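Local coordinates for protein nucleotide pyrophosphohydrolase (Bacillus cereus, PDB 5IE9) that probably hydrolyses nucleoside triphosphates to the monophosphate and pyrophosphate as an all-helical, manganese-binding MazG enzyme built from four chains, at residues E12-I17 with E22-P27; D8-V13 with I83-A88. All blocks are in the same frame, centred on the assembly; numbering follows the deposited sequence.

Contact 1 of 2, residues E12-I17 with E22-P27; sequences EVDAYI and EGYFSP
Tyr24 lies against the last turn of helix 6-17, one face of its ring covered by Ile17 and its hydroxyl taken by Asp14. Ile17 makes the tight part. Its CG2 methyl sits over the middle of the ring, with CG2 3.8 Å from the Tyr24 ring centroid and only 9° off the ring normal, a CH-pi contact. The CG1 branch stays on the same side of the ring but set out past its rim, Ile17 CG1 lying 3.7 Å from Tyr24 CE1. CG2 also reaches the backbone of the returning chain, with Ile17 CG2 3.6 Å from Gly23 C, at the point where the two backbones come closest, 5.7 Å between the CA atoms of Ile17 and Gly23. Gly23 has a positive phi, a conformation that favours glycine and lets the chain turn into Tyr24. Beyond the segments, the side chain of Tyr24 also touches Asn79 of helix 62-80 and Met30 of helix 27-49, and buried Val13 packs onto helix 62-80.

Asp14 forms the looser, solvent-exposed side. With its CG anti to the backbone N (chi1 -160°), the carboxylate swings toward the phenol, and Tyr24 OH donates to Asp14 OD1 at 2.7 Å. The bond uses the anti lone pair of OD1, the one directed away from OD2, and carboxylate and ring are nearly coplanar, 11° apart. OD1 thus meets the ring at its edge, in plane, while Ile17 covers a face.

This is surface packing between a helix end and the connection to helix 27-49, whose N-cap position is Ser26. Methyl and carboxylate together restrain the ring: the first limits its movement toward the helix, the second holds its hydroxyl end. The carboxylate is a strong acceptor for the phenol proton, and its negative charge would probably disfavour ionisation of the tyrosine.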
loop_
_atom_site.group_PDB
_atom_site.type_symbol
_atom_site.label_atom_id
_atom_site.label_comp_id
_atom_site.label_asym_id
_atom_site.label_seq_id
_atom_site.Cartn_x
_atom_site.Cartn_y
_atom_site.Cartn_z
ATOM N N GLU C 12 -11.655 -9.512 -21.759
ATOM C CA GLU C 12 -12.369 -10.470 -20.917
ATOM C C GLU C 12 -12.917 -9.816 -19.644
ATOM O O GLU C 12 -14.040 -10.117 -19.223
ATOM C CB GLU C 12 -11.435 -11.627 -20.561
ATOM C CG GLU C 12 -12.113 -12.872 -20.014
ATOM C CD GLU C 12 -11.159 -14.043 -19.833
ATOM O OE1 GLU C 12 -10.035 -14.006 -20.380
ATOM O OE2 GLU C 12 -11.543 -15.017 -19.146
ATOM N N VAL C 13 -12.122 -8.922 -19.047
ATOM C CA VAL C 13 -12.521 -8.190 -17.839
ATOM C C VAL C 13 -13.541 -7.113 -18.200
ATOM O O VAL C 13 -14.520 -6.901 -17.466
ATOM C CB VAL C 13 -11.304 -7.619 -17.082
ATOM C CG1 VAL C 13 -11.717 -6.640 -15.988
ATOM C CG2 VAL C 13 -10.490 -8.748 -16.473
ATOM N N ASP C 14 -13.318 -6.464 -19.344
ATOM C CA ASP C 14 -14.246 -5.467 -19.873
ATOM C C ASP C 14 -15.630 -6.046 -20.151
ATOM O O ASP C 14 -16.638 -5.381 -19.905
ATOM C CB ASP C 14 -13.683 -4.827 -21.139
ATOM C CG ASP C 14 -14.327 -3.496 -21.452
ATOM O OD1 ASP C 14 -14.373 -2.620 -20.558
ATOM O OD2 ASP C 14 -14.774 -3.321 -22.604
ATOM N N ALA C 15 -15.661 -7.282 -20.652
ATOM C CA ALA C 15 -16.911 -8.004 -20.923
ATOM C C ALA C 15 -17.677 -8.331 -19.633
ATOM O O ALA C 15 -18.910 -8.258 -19.607
ATOM C CB ALA C 15 -16.635 -9.269 -21.723
ATOM N N TYR C 16 -16.935 -8.677 -18.578
ATOM C CA TYR C 16 -17.499 -9.013 -17.275
ATOM C C TYR C 16 -18.093 -7.786 -16.577
ATOM O O TYR C 16 -19.183 -7.867 -16.013
ATOM C CB TYR C 16 -16.446 -9.704 -16.395
ATOM C CG TYR C 16 -16.840 -9.847 -14.940
ATOM C CD1 TYR C 16 -17.738 -10.837 -14.535
ATOM C CD2 TYR C 16 -16.313 -8.987 -13.960
ATOM C CE1 TYR C 16 -18.113 -10.968 -13.205
ATOM C CE2 TYR C 16 -16.677 -9.115 -12.624
ATOM C CZ TYR C 16 -17.577 -10.108 -12.256
ATOM O OH TYR C 16 -17.948 -10.247 -10.939
ATOM N N ILE C 17 -17.371 -6.666 -16.610
ATOM C CA ILE C 17 -17.840 -5.407 -16.020
ATOM C C ILE C 17 -19.018 -4.826 -16.823
ATOM O O ILE C 17 -19.966 -4.287 -16.242
ATOM C CB ILE C 17 -16.674 -4.389 -15.852
ATOM C CG1 ILE C 17 -15.571 -4.939 -14.913
ATOM C CG2 ILE C 17 -17.166 -3.016 -15.393
ATOM C CD1 ILE C 17 -15.935 -5.126 -13.446
ATOM N N GLU C 22 -23.575 -0.518 -12.815
ATOM C CA GLU C 22 -22.531 0.257 -12.133
ATOM C C GLU C 22 -21.379 0.641 -13.068
ATOM O O GLU C 22 -20.957 1.801 -13.090
ATOM C CB GLU C 22 -21.968 -0.526 -10.933
ATOM C CG GLU C 22 -22.995 -1.061 -9.935
ATOM C CD GLU C 22 -23.212 -0.149 -8.733
ATOM O OE1 GLU C 22 -23.599 1.025 -8.930
ATOM O OE2 GLU C 22 -23.016 -0.617 -7.584
ATOM N N GLY C 23 -20.879 -0.329 -13.835
ATOM C CA GLY C 23 -19.666 -0.143 -14.636
ATOM C C GLY C 23 -18.425 -0.040 -13.758
ATOM O O GLY C 23 -18.397 -0.560 -12.637
ATOM N N TYR C 24 -17.396 0.630 -14.266
ATOM C CA TYR C 24 -16.142 0.780 -13.532
ATOM C C TYR C 24 -16.267 1.737 -12.356
ATOM O O TYR C 24 -17.001 2.722 -12.428
ATOM C CB TYR C 24 -15.013 1.229 -14.468
ATOM C CG TYR C 24 -14.569 0.150 -15.421
ATOM C CD1 TYR C 24 -13.873 -0.975 -14.956
ATOM C CD2 TYR C 24 -14.850 0.241 -16.795
ATOM C CE1 TYR C 24 -13.470 -1.977 -15.831
ATOM C CE2 TYR C 24 -14.445 -0.755 -17.678
ATOM C CZ TYR C 24 -13.760 -1.857 -17.189
ATOM O OH TYR C 24 -13.350 -2.846 -18.039
ATOM N N PHE C 25 -15.554 1.428 -11.275
ATOM C CA PHE C 25 -15.392 2.347 -10.146
ATOM C C PHE C 25 -14.579 3.558 -10.614
ATOM O O PHE C 25 -13.755 3.434 -11.522
ATOM C CB PHE C 25 -14.697 1.630 -8.971
ATOM C CG PHE C 25 -15.646 0.946 -8.001
ATOM C CD1 PHE C 25 -16.850 0.341 -8.441
ATOM C CD2 PHE C 25 -15.324 0.881 -6.628
ATOM C CE1 PHE C 25 -17.709 -0.281 -7.533
ATOM C CE2 PHE C 25 -16.184 0.261 -5.713
ATOM C CZ PHE C 25 -17.373 -0.323 -6.167
ATOM N N SER C 26 -14.830 4.723 -10.015
ATOM C CA SER C 26 -14.055 5.943 -10.292
ATOM C C SER C 26 -12.579 5.719 -9.931
ATOM O O SER C 26 -12.291 4.929 -9.024
ATOM C CB SER C 26 -14.631 7.143 -9.525
ATOM O OG SER C 26 -14.411 7.038 -8.122
ATOM N N PRO C 27 -11.640 6.389 -10.644
ATOM C CA PRO C 27 -10.202 6.136 -10.440
ATOM C C PRO C 27 -9.714 6.170 -8.977
ATOM O O PRO C 27 -8.865 5.363 -8.598
ATOM C CB PRO C 27 -9.520 7.225 -11.289
ATOM C CG PRO C 27 -10.609 8.132 -11.754
ATOM C CD PRO C 27 -11.856 7.321 -11.765
#

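Contact 2 of 2, residues D8-V13 with I83-A88; sequences DMQKEV and IDLETA
Gln10 and Asp84 mark the closest backbone approach, 8.1 Å between their CA atoms, where helix 6-17 passes the N-terminal end of helix 85-96. The motif here is a helix N-cap at Asp84, with the amide of Gln10 bonded to the main chain of the residues before and after it, Ile83 and Leu85, across the wide gap between the backbones in this all-helical MazG fold. Gln10 has its CG anti to the carbonyl carbon (chi1 -69°) and runs extended beyond it, carrying the amide straight across. There it bonds twice to main chain. Leu85 N donates to Gln10 OE1 at 2.9 Å, tilted 19° from the carbonyl plane, and Gln10 NE2 donates to Ile83 O at 3.0 Å, with that oxygen in the plane of the amide. The paired bonds fix the flip of the amide and satisfy two main-chain groups of the turn into the helix. Leu85 CB and CG lie next to the amide whose OE1 the Leu85 N holds.

Around this buried grip, Gln10 also touches Ile75 of helix 62-80. Glu86 bonds through OE2 to the backbone N of Lys4 of the second subunit and through OE1 forms a salt bridge with Lys7 of its own chain. Asp84 caps the helix: its OD2 takes Thr87 N from above the carboxylate plane at 3.1 Å, and Thr87 OG1 donates to the anti lone pair of that same OD2 at 2.9 Å.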
loop_
_atom_site.group_PDB
_atom_site.type_symbol
_atom_site.label_atom_id
_atom_site.label_comp_id
_atom_site.label_asym_id
_atom_site.label_seq_id
_atom_site.Cartn_x
_atom_site.Cartn_y
_atom_site.Cartn_z
ATOM N N ASP C 8 -6.561 -9.522 -24.853
ATOM C CA ASP C 8 -7.709 -10.401 -24.593
ATOM C C ASP C 8 -8.122 -10.451 -23.118
ATOM O O ASP C 8 -9.316 -10.396 -22.817
ATOM C CB ASP C 8 -7.460 -11.818 -25.123
ATOM C CG ASP C 8 -7.450 -11.893 -26.644
ATOM O OD1 ASP C 8 -8.211 -11.153 -27.311
ATOM O OD2 ASP C 8 -6.668 -12.710 -27.174
ATOM N N MET C 9 -7.146 -10.552 -22.210
ATOM C CA MET C 9 -7.408 -10.540 -20.759
ATOM C C MET C 9 -8.133 -9.257 -20.351
ATOM O O MET C 9 -9.039 -9.297 -19.520
ATOM C CB MET C 9 -6.120 -10.691 -19.941
ATOM C CG MET C 9 -5.112 -11.689 -20.491
ATOM S SD MET C 9 -3.883 -12.428 -19.388
ATOM C CE MET C 9 -3.575 -11.174 -18.147
ATOM N N GLN C 10 -7.733 -8.134 -20.956
ATOM C CA GLN C 10 -8.398 -6.841 -20.765
ATOM C C GLN C 10 -9.815 -6.832 -21.346
ATOM O O GLN C 10 -10.745 -6.364 -20.683
ATOM C CB GLN C 10 -7.545 -5.680 -21.306
ATOM C CG GLN C 10 -6.288 -5.423 -20.485
ATOM C CD GLN C 10 -5.522 -4.176 -20.879
ATOM O OE1 GLN C 10 -4.400 -4.258 -21.376
ATOM N NE2 GLN C 10 -6.108 -3.013 -20.633
ATOM N N LYS C 11 -9.975 -7.370 -22.561
ATOM C CA LYS C 11 -11.299 -7.576 -23.191
ATOM C C LYS C 11 -12.227 -8.462 -22.347
ATOM O O LYS C 11 -13.423 -8.185 -22.236
ATOM C CB LYS C 11 -11.155 -8.168 -24.606
ATOM C CG LYS C 11 -10.840 -7.162 -25.705
ATOM C CD LYS C 11 -10.541 -7.848 -27.036
ATOM N N GLU C 12 -11.655 -9.512 -21.759
ATOM C CA GLU C 12 -12.369 -10.470 -20.917
ATOM C C GLU C 12 -12.917 -9.816 -19.644
ATOM O O GLU C 12 -14.040 -10.117 -19.223
ATOM C CB GLU C 12 -11.435 -11.627 -20.561
ATOM C CG GLU C 12 -12.113 -12.872 -20.014
ATOM C CD GLU C 12 -11.159 -14.043 -19.833
ATOM O OE1 GLU C 12 -10.035 -14.006 -20.380
ATOM O OE2 GLU C 12 -11.543 -15.017 -19.146
ATOM N N VAL C 13 -12.122 -8.922 -19.047
ATOM C CA VAL C 13 -12.521 -8.190 -17.839
ATOM C C VAL C 13 -13.541 -7.113 -18.200
ATOM O O VAL C 13 -14.520 -6.901 -17.466
ATOM C CB VAL C 13 -11.304 -7.619 -17.082
ATOM C CG1 VAL C 13 -11.717 -6.640 -15.988
ATOM C CG2 VAL C 13 -10.490 -8.748 -16.473
ATOM N N ILE C 83 -6.411 2.628 -21.083
ATOM C CA ILE C 83 -4.989 2.288 -21.128
ATOM C C ILE C 83 -4.806 0.817 -21.518
ATOM O O ILE C 83 -5.448 -0.078 -20.948
ATOM C CB ILE C 83 -4.283 2.597 -19.781
ATOM C CG1 ILE C 83 -4.340 4.101 -19.490
ATOM C CG2 ILE C 83 -2.836 2.109 -19.790
ATOM C CD1 ILE C 83 -4.075 4.481 -18.043
ATOM N N ASP C 84 -3.929 0.589 -22.494
ATOM C CA ASP C 84 -3.545 -0.755 -22.907
ATOM C C ASP C 84 -2.261 -1.168 -22.190
ATOM O O ASP C 84 -1.211 -0.553 -22.399
ATOM C CB ASP C 84 -3.373 -0.814 -24.431
ATOM C CG ASP C 84 -2.863 -2.159 -24.910
ATOM O OD1 ASP C 84 -3.544 -3.190 -24.686
ATOM O OD2 ASP C 84 -1.771 -2.180 -25.509
ATOM N N LEU C 85 -2.356 -2.208 -21.358
ATOM C CA LEU C 85 -1.226 -2.667 -20.520
ATOM C C LEU C 85 -0.052 -3.298 -21.291
ATOM O O LEU C 85 1.049 -3.416 -20.745
ATOM C CB LEU C 85 -1.696 -3.612 -19.404
ATOM C CG LEU C 85 -2.561 -3.068 -18.266
ATOM C CD1 LEU C 85 -3.176 -4.227 -17.503
ATOM C CD2 LEU C 85 -1.808 -2.149 -17.311
ATOM N N GLU C 86 -0.291 -3.710 -22.538
ATOM C CA GLU C 86 0.777 -4.158 -23.431
ATOM C C GLU C 86 1.666 -2.971 -23.795
ATOM O O GLU C 86 2.896 -3.078 -23.738
ATOM C CB GLU C 86 0.201 -4.819 -24.687
ATOM C CG GLU C 86 1.238 -5.459 -25.610
ATOM C CD GLU C 86 0.645 -6.077 -26.874
ATOM O OE1 GLU C 86 -0.603 -6.182 -26.995
ATOM O OE2 GLU C 86 1.440 -6.472 -27.756
ATOM N N THR C 87 1.033 -1.850 -24.157
ATOM C CA THR C 87 1.737 -0.586 -24.406
ATOM C C THR C 87 2.502 -0.158 -23.150
ATOM O O THR C 87 3.693 0.132 -23.228
ATOM C CB THR C 87 0.786 0.544 -24.878
ATOM O OG1 THR C 87 -0.055 0.064 -25.933
ATOM C CG2 THR C 87 1.571 1.754 -25.386
ATOM N N ALA C 88 1.822 -0.158 -22.002
ATOM C CA ALA C 88 2.423 0.209 -20.714
ATOM C C ALA C 88 3.691 -0.596 -20.407
ATOM O O ALA C 88 4.712 -0.023 -20.018
ATOM C CB ALA C 88 1.404 0.058 -19.593
#

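In the fold
From the N terminus, helix 6-17 serves both contacts in turn. Its residues 8-13 enter contact 2, and its last turns, 12-17, enter contact 1, so the two share Glu12 and Val13. Contact 1 closes a short loop, with four residues between its segments, before helix 27-49 starts. Contact 2 closes a far longer one, reaching past helices 27-49 and 62-80 to the start of helix 85-96. The short closure nests inside the long one, their first segments overlapping. Their centres are 12 Å apart, and together they tie helix 6-17 to the connection before helix 27-49 and to helix 85-96, with both contacts also touching the second subunit.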